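Local coordinates for protein adenylyltransferase (Bartonella henselae, PDB 2JK8) that transfers AMP from ATP to tyrosine or threonine residues of host target proteins, as a virulence effector of the type IV secretion system, at residues 74-79 / 166-171; 12-17 / 98-103; 224-229 / 243-248. All coordinates share one frame; numbering follows the deposited sequence.

Contact 1: 74-79 / 166-171; sequences QLFKNT and GRTQRL. With ATP (adenosine-5'-triphosphate), chain E.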
loop_
_atom_site.group_PDB
_atom_site.type_symbol
_atom_site.label_atom_id
_atom_site.label_comp_id
_atom_site.label_asym_id
_atom_site.label_seq_id
_atom_site.Cartn_x
_atom_site.Cartn_y
_atom_site.Cartn_z
ATOM N N GLN A 74 -12.898 -11.229 -2.656
ATOM C CA GLN A 74 -12.404 -11.721 -3.940
ATOM C C GLN A 74 -10.941 -12.166 -3.872
ATOM O O GLN A 74 -10.578 -13.179 -4.482
ATOM C CB GLN A 74 -12.595 -10.677 -5.033
ATOM C CG GLN A 74 -14.043 -10.460 -5.389
ATOM C CD GLN A 74 -14.630 -11.626 -6.134
ATOM O OE1 GLN A 74 -14.544 -11.686 -7.360
ATOM N NE2 GLN A 74 -15.251 -12.558 -5.404
ATOM N N LEU A 75 -10.119 -11.426 -3.134
ATOM C CA LEU A 75 -8.705 -11.767 -2.949
ATOM C C LEU A 75 -8.491 -13.063 -2.179
ATOM O O LEU A 75 -7.689 -13.907 -2.570
ATOM C CB LEU A 75 -7.974 -10.656 -2.187
ATOM C CG LEU A 75 -7.673 -9.357 -2.930
ATOM C CD1 LEU A 75 -6.968 -8.370 -1.998
ATOM C CD2 LEU A 75 -6.845 -9.653 -4.180
ATOM N N PHE A 76 -9.200 -13.207 -1.069
ATOM C CA PHE A 76 -8.990 -14.339 -0.174
ATOM C C PHE A 76 -10.057 -15.445 -0.263
ATOM O O PHE A 76 -10.085 -16.307 0.596
ATOM C CB PHE A 76 -8.862 -13.807 1.252
ATOM C CG PHE A 76 -7.693 -12.923 1.428
ATOM C CD1 PHE A 76 -6.428 -13.456 1.579
ATOM C CD2 PHE A 76 -7.826 -11.572 1.383
ATOM C CE1 PHE A 76 -5.324 -12.649 1.690
ATOM C CE2 PHE A 76 -6.713 -10.749 1.498
ATOM C CZ PHE A 76 -5.471 -11.293 1.642
ATOM N N LYS A 77 -10.903 -15.454 -1.301
ATOM C CA LYS A 77 -11.992 -16.439 -1.371
ATOM C C LYS A 77 -11.492 -17.883 -1.262
ATOM O O LYS A 77 -12.129 -18.700 -0.611
ATOM C CB LYS A 77 -12.874 -16.260 -2.624
ATOM C CG LYS A 77 -12.219 -16.585 -3.948
ATOM C CD LYS A 77 -13.048 -16.082 -5.140
ATOM C CE LYS A 77 -14.168 -17.036 -5.499
ATOM N NZ LYS A 77 -13.647 -18.315 -6.091
ATOM N N ASN A 78 -10.335 -18.174 -1.852
ATOM C CA ASN A 78 -9.734 -19.522 -1.833
ATOM C C ASN A 78 -8.794 -19.842 -0.653
ATOM O O ASN A 78 -8.258 -20.961 -0.574
ATOM C CB ASN A 78 -8.938 -19.744 -3.124
ATOM C CG ASN A 78 -9.749 -19.465 -4.360
ATOM O OD1 ASN A 78 -10.844 -19.991 -4.529
ATOM N ND2 ASN A 78 -9.219 -18.625 -5.228
ATOM N N THR A 79 -8.574 -18.877 0.236
ATOM C CA THR A 79 -7.623 -19.043 1.338
ATOM C C THR A 79 -8.323 -19.108 2.694
ATOM O O THR A 79 -8.014 -19.977 3.508
ATOM C CB THR A 79 -6.630 -17.867 1.368
ATOM O OG1 THR A 79 -6.004 -17.727 0.084
ATOM C CG2 THR A 79 -5.581 -18.061 2.441
ATOM N N GLY A 166 -3.522 -4.438 3.728
ATOM C CA GLY A 166 -2.659 -3.657 2.840
ATOM C C GLY A 166 -3.087 -3.716 1.399
ATOM O O GLY A 166 -3.357 -2.689 0.800
ATOM N N ARG A 167 -3.181 -4.920 0.854
ATOM C CA ARG A 167 -3.503 -5.067 -0.554
ATOM C C ARG A 167 -4.875 -4.490 -0.830
ATOM O O ARG A 167 -5.052 -3.803 -1.847
ATOM C CB ARG A 167 -3.510 -6.529 -1.019
ATOM C CG ARG A 167 -2.278 -7.339 -0.746
ATOM C CD ARG A 167 -2.700 -8.748 -0.274
ATOM N NE ARG A 167 -1.578 -9.675 -0.122
ATOM C CZ ARG A 167 -0.964 -10.283 -1.140
ATOM N NH1 ARG A 167 -1.342 -10.080 -2.410
ATOM N NH2 ARG A 167 0.057 -11.099 -0.893
ATOM N N THR A 168 -5.853 -4.772 0.038
ATOM C CA THR A 168 -7.231 -4.383 -0.290
ATOM C C THR A 168 -7.390 -2.860 -0.156
ATOM O O THR A 168 -8.047 -2.224 -0.965
ATOM C CB THR A 168 -8.347 -5.156 0.506
ATOM O OG1 THR A 168 -8.898 -4.313 1.513
ATOM C CG2 THR A 168 -7.855 -6.452 1.111
ATOM N N GLN A 169 -6.774 -2.283 0.856
ATOM C CA GLN A 169 -6.715 -0.834 1.020
ATOM C C GLN A 169 -6.065 -0.152 -0.193
ATOM O O GLN A 169 -6.558 0.852 -0.702
ATOM C CB GLN A 169 -5.873 -0.547 2.255
ATOM C CG GLN A 169 -6.108 0.757 2.955
ATOM C CD GLN A 169 -5.218 0.852 4.175
ATOM O OE1 GLN A 169 -4.263 1.645 4.205
ATOM N NE2 GLN A 169 -5.477 -0.012 5.170
ATOM N N ARG A 170 -4.945 -0.703 -0.644
ATOM C CA ARG A 170 -4.234 -0.174 -1.799
ATOM C C ARG A 170 -5.092 -0.180 -3.055
ATOM O O ARG A 170 -5.101 0.791 -3.783
ATOM C CB ARG A 170 -2.911 -0.943 -2.021
ATOM C CG ARG A 170 -1.786 -0.543 -0.984
ATOM C CD ARG A 170 -0.719 -1.663 -0.723
ATOM N NE ARG A 170 0.299 -1.705 -1.774
ATOM C CZ ARG A 170 1.598 -1.385 -1.636
ATOM N NH1 ARG A 170 2.109 -1.000 -0.466
ATOM N NH2 ARG A 170 2.413 -1.459 -2.690
ATOM N N LEU A 171 -5.828 -1.252 -3.299
ATOM C CA LEU A 171 -6.633 -1.382 -4.517
ATOM C C LEU A 171 -7.916 -0.556 -4.417
ATOM O O LEU A 171 -8.425 -0.070 -5.406
ATOM C CB LEU A 171 -6.946 -2.868 -4.762
ATOM C CG LEU A 171 -7.439 -3.399 -6.115
ATOM C CD1 LEU A 171 -8.912 -3.595 -6.061
ATOM C CD2 LEU A 171 -7.078 -2.520 -7.319
HETATM P PG ATP E . -1.290 -7.246 3.553
HETATM O O1G ATP E . -0.069 -6.320 3.011
HETATM O O2G ATP E . -0.759 -8.536 4.161
HETATM O O3G ATP E . -2.282 -7.330 2.407
HETATM P PB ATP E . -1.921 -6.613 6.398
HETATM O O1B ATP E . -3.319 -7.120 6.724
HETATM O O2B ATP E . -1.634 -5.230 6.957
HETATM O O3B ATP E . -1.945 -6.360 4.771
HETATM O O3A ATP E . -0.812 -7.607 6.702
#
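In the ATP-binding Fic signature loop and the helix that follows it, R167 and T168 pack against L75 and F76 near the end of helix 65-76. L75 reaches across with its CD1 branch. That methyl lies 3.8 Å from T168 CG2 and 4.0 Å from R167 CB, so it bridges two successive residues of helix 165-179. Beside it, the F76 ring takes the same two neighbours differently. T168 CG2 comes to the ring edge, near the ring plane. R167 CD approaches obliquely, 4.2 Å from F76 CZ.

These residues belong to the Fic fold, a bundle of helices that holds the GNGR part of the motif at a helix N terminus. The modelled pyrophosphate part of ATP sits there. G166 N gives a hydrogen bond to ATP O3B at 2.7 Å, with an N-H...O angle of 158°. R167 N gives a straighter one to ATP O3G at 3.0 Å, with an angle of 167°. N165 N also bonds the ligand. Successive backbone N-H groups thus point at the phosphates, and the helix dipole would be expected to add to this pull. G166 has no side chain, and the gamma-phosphate oxygen O1G lies where a CB would crowd it.

The R167 chain is bent at CB-CG (chi2 138°). It curls past the gamma-phosphate and leaves O3G at the guanidinium edge, near its plane. T47 of helix 36-54 touches both F76 and R167. T168 also rests on L68, I71 and H72 of helix 65-76.

Contact 2: 12-17 / 98-103; sequences EIISPH and TAAMPE. With NI (nickel (II) ion), chain C.
I14 has CG2 anti to its backbone N and CG1 beside that N (chi1 -57°), which sends its two branches to different partners across the contact. CG1 reaches T98 CG2 at 3.9 Å, the two side chains lying at a slant. CG2 meets A100 CB at 3.7 Å. Further along, M101 has an extended chain that turns only at chi3 (-79°). The turn brings its CE methyl to within 3.7 Å of P16 CB. The pyrrolidine ring of P16 also lies against the A100 carbonyl, with CG 3.5 Å from A100 O.

The backbones are joined by one hydrogen bond, from S15 N to T98 O, at 3.3 Å. A99 CA also makes a CA-H...O contact with S15 O. The start of the modelled chain therefore lies along strand 98-99, which pairs with 91-92 in a two-stranded hairpin. This hairpin corresponds to the flap of Fic proteins, thought to position the target segment. F93, which probably belongs to the ATP site, touches A99.

The chain turns at P16: S15 OG accepts from H17 N, an ST turn. H17 NE2 then binds nickel at 2.1 Å, with H18 NE2 and a water as further ligands.

T98 O also accepts from H18 ND1. A carbonyl cannot donate, so H18 carries its proton on ND1, and NE2 keeps a lone pair for the metal. One carbonyl thus helps to set both the chain pairing and the nickel site.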
loop_
_atom_site.group_PDB
_atom_site.type_symbol
_atom_site.label_atom_id
_atom_site.label_comp_id
_atom_site.label_asym_id
_atom_site.label_seq_id
_atom_site.Cartn_x
_atom_site.Cartn_y
_atom_site.Cartn_z
ATOM N N GLU A 12 -12.619 -18.951 26.383
ATOM C CA GLU A 12 -14.012 -18.541 26.043
ATOM C C GLU A 12 -14.527 -19.069 24.696
ATOM O O GLU A 12 -13.740 -19.456 23.823
ATOM C CB GLU A 12 -14.102 -17.021 26.010
ATOM C CG GLU A 12 -14.239 -16.366 27.369
ATOM C CD GLU A 12 -15.245 -15.224 27.338
ATOM O OE1 GLU A 12 -15.151 -14.360 26.428
ATOM O OE2 GLU A 12 -16.141 -15.203 28.213
ATOM N N ILE A 13 -15.858 -19.041 24.557
ATOM C CA ILE A 13 -16.594 -19.461 23.354
ATOM C C ILE A 13 -16.157 -18.680 22.119
ATOM O O ILE A 13 -15.753 -19.279 21.124
ATOM C CB ILE A 13 -18.130 -19.284 23.562
ATOM C CG1 ILE A 13 -18.678 -20.387 24.473
ATOM C CG2 ILE A 13 -18.868 -19.282 22.238
ATOM C CD1 ILE A 13 -20.102 -20.153 24.907
ATOM N N ILE A 14 -16.248 -17.354 22.192
ATOM C CA ILE A 14 -15.767 -16.453 21.126
ATOM C C ILE A 14 -14.351 -15.963 21.442
ATOM O O ILE A 14 -14.186 -15.084 22.279
ATOM C CB ILE A 14 -16.686 -15.206 20.986
ATOM C CG1 ILE A 14 -18.130 -15.631 20.701
ATOM C CG2 ILE A 14 -16.178 -14.250 19.896
ATOM C CD1 ILE A 14 -19.031 -14.488 20.270
ATOM N N SER A 15 -13.334 -16.525 20.788
ATOM C CA SER A 15 -11.946 -16.196 21.116
ATOM C C SER A 15 -11.114 -15.863 19.887
ATOM O O SER A 15 -11.313 -16.445 18.839
ATOM C CB SER A 15 -11.270 -17.355 21.864
ATOM O OG SER A 15 -9.925 -17.020 22.202
ATOM N N PRO A 16 -10.155 -14.929 20.022
ATOM C CA PRO A 16 -9.164 -14.739 18.965
ATOM C C PRO A 16 -8.313 -15.994 18.711
ATOM O O PRO A 16 -7.893 -16.210 17.575
ATOM C CB PRO A 16 -8.290 -13.594 19.499
ATOM C CG PRO A 16 -9.092 -12.935 20.565
ATOM C CD PRO A 16 -9.946 -13.994 21.148
ATOM N N HIS A 17 -8.074 -16.818 19.744
ATOM C CA HIS A 17 -7.240 -18.032 19.592
ATOM C C HIS A 17 -7.853 -19.003 18.571
ATOM O O HIS A 17 -7.144 -19.825 17.977
ATOM C CB HIS A 17 -6.867 -18.688 20.966
ATOM C CG HIS A 17 -7.743 -19.840 21.419
ATOM N ND1 HIS A 17 -7.602 -21.127 20.932
ATOM C CD2 HIS A 17 -8.688 -19.922 22.399
ATOM C CE1 HIS A 17 -8.460 -21.934 21.546
ATOM N NE2 HIS A 17 -9.149 -21.227 22.428
ATOM N N THR A 98 -15.743 -20.532 17.075
ATOM C CA THR A 98 -16.131 -19.167 16.729
ATOM C C THR A 98 -15.040 -18.207 17.150
ATOM O O THR A 98 -14.565 -18.264 18.297
ATOM C CB THR A 98 -17.427 -18.754 17.431
ATOM O OG1 THR A 98 -18.503 -19.562 16.943
ATOM C CG2 THR A 98 -17.755 -17.259 17.187
ATOM N N ALA A 99 -14.670 -17.323 16.217
ATOM C CA ALA A 99 -13.532 -16.401 16.359
ATOM C C ALA A 99 -13.920 -14.948 16.134
ATOM O O ALA A 99 -14.825 -14.649 15.364
ATOM C CB ALA A 99 -12.435 -16.785 15.372
ATOM N N ALA A 100 -13.212 -14.046 16.806
ATOM C CA ALA A 100 -13.386 -12.579 16.640
ATOM C C ALA A 100 -12.221 -11.867 17.319
ATOM O O ALA A 100 -11.798 -12.253 18.399
ATOM C CB ALA A 100 -14.698 -12.106 17.235
ATOM N N MET A 101 -11.678 -10.848 16.678
ATOM C CA MET A 101 -10.545 -10.121 17.253
ATOM C C MET A 101 -10.867 -8.645 17.314
ATOM O O MET A 101 -10.525 -7.898 16.401
ATOM C CB MET A 101 -9.289 -10.346 16.417
ATOM C CG MET A 101 -8.061 -9.631 16.955
ATOM S SD MET A 101 -6.558 -10.161 16.126
ATOM C CE MET A 101 -6.280 -11.719 16.972
ATOM N N PRO A 102 -11.530 -8.214 18.390
ATOM C CA PRO A 102 -11.873 -6.805 18.468
ATOM C C PRO A 102 -10.665 -5.953 18.809
ATOM O O PRO A 102 -10.611 -4.805 18.398
ATOM C CB PRO A 102 -12.901 -6.755 19.598
ATOM C CG PRO A 102 -13.174 -8.181 19.981
ATOM C CD PRO A 102 -11.984 -8.950 19.576
ATOM N N GLU A 103 -9.695 -6.545 19.513
ATOM C CA GLU A 103 -8.557 -5.844 20.113
ATOM C C GLU A 103 -7.341 -5.672 19.184
ATOM O O GLU A 103 -7.077 -4.554 18.743
ATOM C CB GLU A 103 -8.147 -6.587 21.389
ATOM C CG GLU A 103 -6.995 -5.981 22.203
ATOM C CD GLU A 103 -7.416 -4.808 23.073
ATOM O OE1 GLU A 103 -8.091 -3.904 22.533
ATOM O OE2 GLU A 103 -7.065 -4.785 24.282
HETATM NI NI NI C . -10.999 -22.124 22.696
HETATM O O HOH W 1 -11.002 -23.926 23.173
#

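Contact 3: 224-229 / 243-248; sequences RLLKEF and RPVMVA
L225 starts the contact with its CD1 methyl, which lies 3.9 Å from V247 CG1. The two side chains cross at about a right angle. L226 comes next and divides its contacts. Its CG lies 4.0 Å from V247 CG2, while its CD2 methyl meets V245 CG1. L226 and V245 run past one another in opposite directions, so this leucine fits beside both valines.

One turn after L225, F229 has CG anti to its backbone N (chi1 176°), which carries the ring over to V245. F229 CD2 and CE2 do the touching: CD2 is 3.8 Å from V245 CG1, and CE2 is 4.0 Å from V245 CG2. The methyl CG1 approaches the ring obliquely. Y274 meets the same ring from strand 274-278.

Helix 220-232 packs on the V245 and V247 face of strand 245-247, an outer strand of the OB-fold sheet that runs parallel to 274-278. The helix and strand axes run 8.9 Å apart at closest, at 144° between their directions. V245 and V247 both point to the helix, and M246 between them points away, as alternation in a strand requires.

V247 N bonds D216 OD2 of helix 208-218, and E228 OE1 accepts from G265 N of strand 265-269. Between the two segments themselves, methyl and ring contacts alone close the interface, so shape and not directional bonding sets their fit.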
loop_
_atom_site.group_PDB
_atom_site.type_symbol
_atom_site.label_atom_id
_atom_site.label_comp_id
_atom_site.label_asym_id
_atom_site.label_seq_id
_atom_site.Cartn_x
_atom_site.Cartn_y
_atom_site.Cartn_z
ATOM N N ARG A 224 6.465 8.697 -14.305
ATOM C CA ARG A 224 7.333 8.258 -15.388
ATOM C C ARG A 224 8.748 7.992 -14.886
ATOM O O ARG A 224 9.393 7.056 -15.358
ATOM C CB ARG A 224 7.339 9.262 -16.555
ATOM C CG ARG A 224 7.727 10.684 -16.165
ATOM C CD ARG A 224 7.580 11.701 -17.323
ATOM N NE ARG A 224 8.876 12.013 -17.941
ATOM C CZ ARG A 224 9.821 12.805 -17.413
ATOM N NH1 ARG A 224 9.647 13.403 -16.236
ATOM N NH2 ARG A 224 10.961 13.000 -18.068
ATOM N N LEU A 225 9.229 8.785 -13.927
ATOM C CA LEU A 225 10.547 8.526 -13.334
ATOM C C LEU A 225 10.596 7.179 -12.615
ATOM O O LEU A 225 11.542 6.421 -12.805
ATOM C CB LEU A 225 10.977 9.628 -12.365
ATOM C CG LEU A 225 11.510 10.926 -12.956
ATOM C CD1 LEU A 225 12.106 11.783 -11.853
ATOM C CD2 LEU A 225 12.543 10.673 -14.033
ATOM N N LEU A 226 9.587 6.880 -11.800
ATOM C CA LEU A 226 9.549 5.610 -11.075
ATOM C C LEU A 226 9.348 4.399 -11.998
ATOM O O LEU A 226 9.999 3.362 -11.815
ATOM C CB LEU A 226 8.463 5.634 -10.001
ATOM C CG LEU A 226 8.907 6.119 -8.619
ATOM C CD1 LEU A 226 7.706 6.266 -7.691
ATOM C CD2 LEU A 226 9.935 5.178 -8.015
ATOM N N LYS A 227 8.445 4.530 -12.972
ATOM C CA LYS A 227 8.200 3.474 -13.966
ATOM C C LYS A 227 9.507 3.041 -14.614
ATOM O O LYS A 227 9.798 1.848 -14.702
ATOM C CB LYS A 227 7.228 3.939 -15.061
ATOM C CG LYS A 227 5.771 3.553 -14.855
ATOM N N GLU A 228 10.287 4.022 -15.062
ATOM C CA GLU A 228 11.591 3.767 -15.665
ATOM C C GLU A 228 12.497 2.971 -14.732
ATOM O O GLU A 228 13.100 1.989 -15.146
ATOM C CB GLU A 228 12.273 5.085 -16.056
ATOM C CG GLU A 228 13.726 4.928 -16.510
ATOM C CD GLU A 228 14.308 6.174 -17.188
ATOM O OE1 GLU A 228 15.346 6.681 -16.703
ATOM O OE2 GLU A 228 13.746 6.638 -18.210
ATOM N N PHE A 229 12.591 3.396 -13.480
ATOM C CA PHE A 229 13.463 2.734 -12.523
ATOM C C PHE A 229 13.004 1.316 -12.204
ATOM O O PHE A 229 13.795 0.374 -12.292
ATOM C CB PHE A 229 13.562 3.532 -11.228
ATOM C CG PHE A 229 14.371 2.851 -10.168
ATOM C CD1 PHE A 229 15.762 2.933 -10.176
ATOM C CD2 PHE A 229 13.748 2.116 -9.169
ATOM C CE1 PHE A 229 16.522 2.299 -9.197
ATOM C CE2 PHE A 229 14.504 1.472 -8.182
ATOM C CZ PHE A 229 15.890 1.568 -8.197
ATOM N N ARG A 243 13.448 -2.100 0.162
ATOM C CA ARG A 243 14.193 -0.837 0.047
ATOM C C ARG A 243 13.290 0.349 -0.317
ATOM O O ARG A 243 12.522 0.273 -1.276
ATOM C CB ARG A 243 15.296 -0.983 -1.021
ATOM C CG ARG A 243 16.386 -2.026 -0.696
ATOM N N PRO A 244 13.402 1.463 0.427
ATOM C CA PRO A 244 12.595 2.617 0.052
ATOM C C PRO A 244 13.023 3.219 -1.307
ATOM O O PRO A 244 14.185 3.556 -1.496
ATOM C CB PRO A 244 12.806 3.606 1.212
ATOM C CG PRO A 244 13.811 3.024 2.116
ATOM C CD PRO A 244 14.265 1.717 1.594
ATOM N N VAL A 245 12.089 3.327 -2.247
ATOM C CA VAL A 245 12.360 3.950 -3.542
ATOM C C VAL A 245 11.566 5.246 -3.645
ATOM O O VAL A 245 10.348 5.225 -3.476
ATOM C CB VAL A 245 11.970 3.021 -4.696
ATOM C CG1 VAL A 245 12.216 3.701 -6.029
ATOM C CG2 VAL A 245 12.758 1.722 -4.603
ATOM N N MET A 246 12.258 6.360 -3.911
ATOM C CA MET A 246 11.635 7.691 -3.947
ATOM C C MET A 246 12.114 8.559 -5.077
ATOM O O MET A 246 13.206 8.370 -5.597
ATOM C CB MET A 246 11.955 8.460 -2.683
ATOM C CG MET A 246 11.329 7.884 -1.460
ATOM S SD MET A 246 12.539 7.742 -0.156
ATOM C CE MET A 246 13.721 6.620 -0.922
ATOM N N VAL A 247 11.282 9.532 -5.435
ATOM C CA VAL A 247 11.686 10.609 -6.328
ATOM C C VAL A 247 12.123 11.763 -5.432
ATOM O O VAL A 247 11.441 12.089 -4.460
ATOM C CB VAL A 247 10.549 11.047 -7.290
ATOM C CG1 VAL A 247 10.976 12.262 -8.102
ATOM C CG2 VAL A 247 10.156 9.894 -8.215
ATOM N N ALA A 248 13.272 12.355 -5.759
ATOM C CA ALA A 248 13.873 13.416 -4.954
ATOM C C ALA A 248 12.902 14.582 -4.727
ATOM O O ALA A 248 12.319 15.112 -5.679
ATOM C CB ALA A 248 15.155 13.905 -5.617
#

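How the contacts relate
Contact 1 lies between the other two in space. Its centre is 22 Å from that of contact 2 and 25 Å from that of contact 3, and contacts 2 and 3 are 42 Å apart. No two of them touch. Contacts 1 and 2 interleave along the chain, in the order 12-17, 74-79, 98-103, 166-171. Both involve the Fic domain: contact 1 joins helix 65-76 to the phosphate-binding start of helix 165-179, and contact 2 holds the N-terminal stretch on the hairpin. Contact 3 follows in sequence, where helix 220-232 packs on an outer strand of the OB-fold sheet. The ATP site therefore has the flap hairpin on one side and the OB-fold region on the other.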